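Local atomic coordinates of CMP/dCMP-type deaminase domain-containing protein (Aspergillus oryzae RIB40, PDB entry 7DS1), a protein that probably deaminates the pyrimidine intermediate DARIPP in riboflavin biosynthesis, as a zinc-dependent member of the cytidine deaminase superfamily. Residues I31-K36 with K92-V97. Sequence-based numbering, arbitrary orientation.
Sequences ILVSRK and KLVMYV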
ATOM      1  N   ILE A  31       0.781  -4.877  -2.890  1.00  9.21           N
ATOM      2  CA  ILE A  31       1.177  -6.285  -2.841  1.00  9.37           C
ATOM      3  C   ILE A  31       1.855  -6.544  -1.503  1.00  9.13           C
ATOM      4  O   ILE A  31       2.819  -5.854  -1.155  1.00  9.09           O
ATOM      5  CB  ILE A  31       2.135  -6.662  -3.990  1.00 10.39           C
ATOM      6  CG1 ILE A  31       1.441  -6.526  -5.350  1.00 11.34           C
ATOM      7  CG2 ILE A  31       2.657  -8.101  -3.810  1.00 10.90           C
ATOM      8  CD1 ILE A  31       2.405  -6.652  -6.546  1.00 12.53           C
ATOM      9  N   LEU A  32       1.376  -7.551  -0.774  1.00  9.01           N
ATOM     10  CA  LEU A  32       1.946  -7.929   0.515  1.00  8.85           C
ATOM     11  C   LEU A  32       2.852  -9.147   0.331  1.00  8.88           C
ATOM     12  O   LEU A  32       2.423 -10.162  -0.232  1.00 10.33           O
ATOM     13  CB  LEU A  32       0.830  -8.228   1.517  1.00  9.93           C
ATOM     14  CG  LEU A  32       1.264  -8.600   2.936  1.00  9.80           C
ATOM     15  CD1 LEU A  32       1.992  -7.442   3.587  1.00  9.90           C
ATOM     16  CD2 LEU A  32       0.045  -9.015   3.756  1.00 10.06           C
ATOM     17  N   VAL A  33       4.103  -9.032   0.786  1.00  9.79           N
ATOM     18  CA  VAL A  33       5.148 -10.022   0.527  1.00 10.25           C
ATOM     19  C   VAL A  33       5.704 -10.526   1.852  1.00  9.86           C
ATOM     20  O   VAL A  33       5.937  -9.734   2.772  1.00 11.42           O
ATOM     21  CB  VAL A  33       6.284  -9.412  -0.325  1.00 10.54           C
ATOM     22  CG1 VAL A  33       7.428 -10.412  -0.526  1.00 12.73           C
ATOM     23  CG2 VAL A  33       5.745  -8.945  -1.679  1.00 10.82           C
ATOM     24  N   SER A  34       5.935 -11.840   1.940  1.00 10.72           N
ATOM     25  CA  SER A  34       6.679 -12.439   3.046  1.00 11.09           C
ATOM     26  C   SER A  34       8.097 -12.721   2.565  1.00 12.30           C
ATOM     27  O   SER A  34       8.290 -13.448   1.586  1.00 13.35           O
ATOM     28  CB  SER A  34       6.009 -13.719   3.548  1.00 11.48           C
ATOM     29  OG  SER A  34       6.882 -14.460   4.402  1.00 12.29           O
ATOM     30  N   ARG A  35       9.074 -12.132   3.248  1.00 12.33           N
ATOM     31  CA  ARG A  35      10.457 -12.093   2.800  1.00 13.53           C
ATOM     32  C   ARG A  35      11.356 -12.651   3.892  1.00 14.36           C
ATOM     33  O   ARG A  35      11.154 -12.368   5.075  1.00 13.67           O
ATOM     34  CB  ARG A  35      10.863 -10.643   2.462  1.00 13.03           C
ATOM     35  CG  ARG A  35      12.327 -10.435   2.099  1.00 14.37           C
ATOM     36  CD  ARG A  35      12.497  -9.075   1.427  1.00 14.00           C
ATOM     37  NE  ARG A  35      11.839  -9.055   0.119  1.00 13.98           N
ATOM     38  CZ  ARG A  35      11.385  -7.959  -0.476  1.00 15.44           C
ATOM     39  NH1 ARG A  35      11.505  -6.768   0.111  1.00 13.14           N
ATOM     40  NH2 ARG A  35      10.805  -8.059  -1.663  1.00 13.94           N
ATOM     41  N   LYS A  36      12.338 -13.455   3.496  0.70 16.02           N
ATOM     42  CA  LYS A  36      13.308 -13.963   4.455  0.70 17.15           C
ATOM     43  C   LYS A  36      14.171 -12.823   4.988  0.70 17.06           C
ATOM     44  O   LYS A  36      14.584 -11.935   4.240  0.70 17.06           O
ATOM     45  CB  LYS A  36      14.192 -15.029   3.804  0.70 21.24           C
ATOM     46  CG  LYS A  36      14.968 -15.888   4.784  0.70 27.77           C
ATOM     47  CD  LYS A  36      14.569 -17.354   4.675  0.70 29.79           C
ATOM     48  CE  LYS A  36      15.586 -18.262   5.349  0.70 34.89           C
ATOM     49  NZ  LYS A  36      16.631 -18.763   4.410  0.70 34.31           N
ATOM     50  N   LYS A  92       9.768 -11.659   7.345  1.00 10.86           N
ATOM     51  CA  LYS A  92       9.105 -10.392   7.623  1.00  9.90           C
ATOM     52  C   LYS A  92       8.073 -10.098   6.545  1.00 10.70           C
ATOM     53  O   LYS A  92       8.247 -10.459   5.378  1.00 11.18           O
ATOM     54  CB  LYS A  92      10.119  -9.240   7.689  1.00 11.77           C
ATOM     55  CG  LYS A  92      10.948  -9.092   6.411  1.00 14.08           C
ATOM     56  CD  LYS A  92      11.978  -7.983   6.537  1.00 16.27           C
ATOM     57  CE  LYS A  92      13.125  -8.193   5.554  1.00 15.44           C
ATOM     58  NZ  LYS A  92      14.346  -7.405   5.945  1.00 15.61           N
ATOM     59  N   LEU A  93       6.997  -9.429   6.949  1.00 10.04           N
ATOM     60  CA  LEU A  93       5.992  -8.939   6.017  1.00  9.87           C
ATOM     61  C   LEU A  93       6.335  -7.523   5.573  1.00 10.05           C
ATOM     62  O   LEU A  93       6.579  -6.646   6.409  1.00 10.78           O
ATOM     63  CB  LEU A  93       4.607  -8.953   6.665  1.00  9.59           C
ATOM     64  CG  LEU A  93       4.013 -10.333   6.931  1.00  9.40           C
ATOM     65  CD1 LEU A  93       2.754 -10.198   7.788  1.00 10.53           C
ATOM     66  CD2 LEU A  93       3.695 -11.072   5.625  1.00 12.35           C
ATOM     67  N   VAL A  94       6.364  -7.309   4.259  1.00  9.20           N
ATOM     68  CA  VAL A  94       6.547  -5.982   3.683  1.00  8.75           C
ATOM     69  C   VAL A  94       5.435  -5.755   2.673  1.00  9.67           C
ATOM     70  O   VAL A  94       4.975  -6.694   2.017  1.00 10.35           O
ATOM     71  CB  VAL A  94       7.935  -5.819   3.016  1.00  9.53           C
ATOM     72  CG1 VAL A  94       9.053  -6.112   4.012  1.00 10.69           C
ATOM     73  CG2 VAL A  94       8.069  -6.735   1.797  1.00 10.85           C
ATOM     74  N   MET A  95       4.989  -4.505   2.549  1.00  7.65           N
ATOM     75  CA  MET A  95       3.949  -4.165   1.585  1.00  8.41           C
ATOM     76  C   MET A  95       4.494  -3.166   0.577  1.00  9.62           C
ATOM     77  O   MET A  95       5.093  -2.155   0.962  1.00  9.02           O
ATOM     78  CB  MET A  95       2.695  -3.591   2.263  1.00  9.37           C
ATOM     79  CG  MET A  95       1.531  -3.410   1.279  1.00 10.98           C
ATOM     80  SD  MET A  95       0.086  -2.596   2.012  1.00 11.49           S
ATOM     81  CE  MET A  95      -0.733  -3.982   2.820  1.00 11.32           C
ATOM     82  N   TYR A  96       4.315  -3.482  -0.706  1.00  7.55           N
ATOM     83  CA  TYR A  96       4.551  -2.554  -1.805  1.00  8.81           C
ATOM     84  C   TYR A  96       3.232  -1.880  -2.142  1.00  9.13           C
ATOM     85  O   TYR A  96       2.195  -2.538  -2.207  1.00  9.22           O
ATOM     86  CB  TYR A  96       5.095  -3.295  -3.033  1.00  8.38           C
ATOM     87  CG  TYR A  96       6.482  -3.841  -2.811  1.00  9.41           C
ATOM     88  CD1 TYR A  96       7.603  -3.096  -3.160  1.00  8.84           C
ATOM     89  CD2 TYR A  96       6.672  -5.092  -2.220  1.00  9.41           C
ATOM     90  CE1 TYR A  96       8.881  -3.583  -2.946  1.00 10.63           C
ATOM     91  CE2 TYR A  96       7.946  -5.586  -1.998  1.00 10.62           C
ATOM     92  CZ  TYR A  96       9.041  -4.826  -2.364  1.00 10.23           C
ATOM     93  OH  TYR A  96      10.304  -5.307  -2.151  1.00 11.55           O
ATOM     94  N   VAL A  97       3.266  -0.554  -2.300  0.74  9.13           N
ATOM     95  CA  VAL A  97       2.087   0.242  -2.652  0.74  8.56           C
ATOM     96  C   VAL A  97       2.532   1.329  -3.625  0.74  9.80           C
ATOM     97  O   VAL A  97       3.584   1.936  -3.425  0.74 10.75           O
ATOM     98  CB  VAL A  97       1.425   0.880  -1.406  0.74 10.09           C
ATOM     99  CG1 VAL A  97       0.004   1.322  -1.719  0.74 10.22           C
ATOM    100  CG2 VAL A  97       1.429  -0.065  -0.200  0.74 10.75           C
TER
HETATM  101  O   HOH W   1      15.731  -9.361   4.172  1.00 18.05           O
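I31, V33 and R35 each exchange a pair of backbone hydrogen bonds with Y96, V94 and K92 in turn, joining 31-36 and 92-97 as antiparallel strands whose axes approach to 4.7 Å. On the face bearing these residues, R35 reaches along the sheet past V94 and grips the Y96 hydroxyl end-on. R35 NH1 and NH2 lie 2.9 and 2.8 Å from Y96 OH, which sits in the guanidinium plane. The phenol ring is turned 70° from that plane. A bend at chi3 (-68°) brings the NH1/NH2 end of R35 to the hydroxyl, and V94 CG2 packs over one face of the R35 guanidinium, 3.8 Å from R35 NH1. V33 CG2 meets the ring edge at Y96 CD2 (4.0 Å). D45 forms a salt bridge with R35, and H5 of helix 4-16 hydrogen-bonds to Y96 OH, tying the pair to that helix. In the mixed sheet of this cytidine deaminase fold, strand 91-97 lies between 29-36, antiparallel to it, and 127-132, parallel to it. The other face carries L32, whose CD1 lies 4.1 Å from M95 CB; both side chains pack on C66 of helix 62-73, and M95 also touches E63, a zinc-binding residue in a crystal structure of this protein. At the far end, one water links K36 O to K92 NZ, which forms a salt bridge with E37.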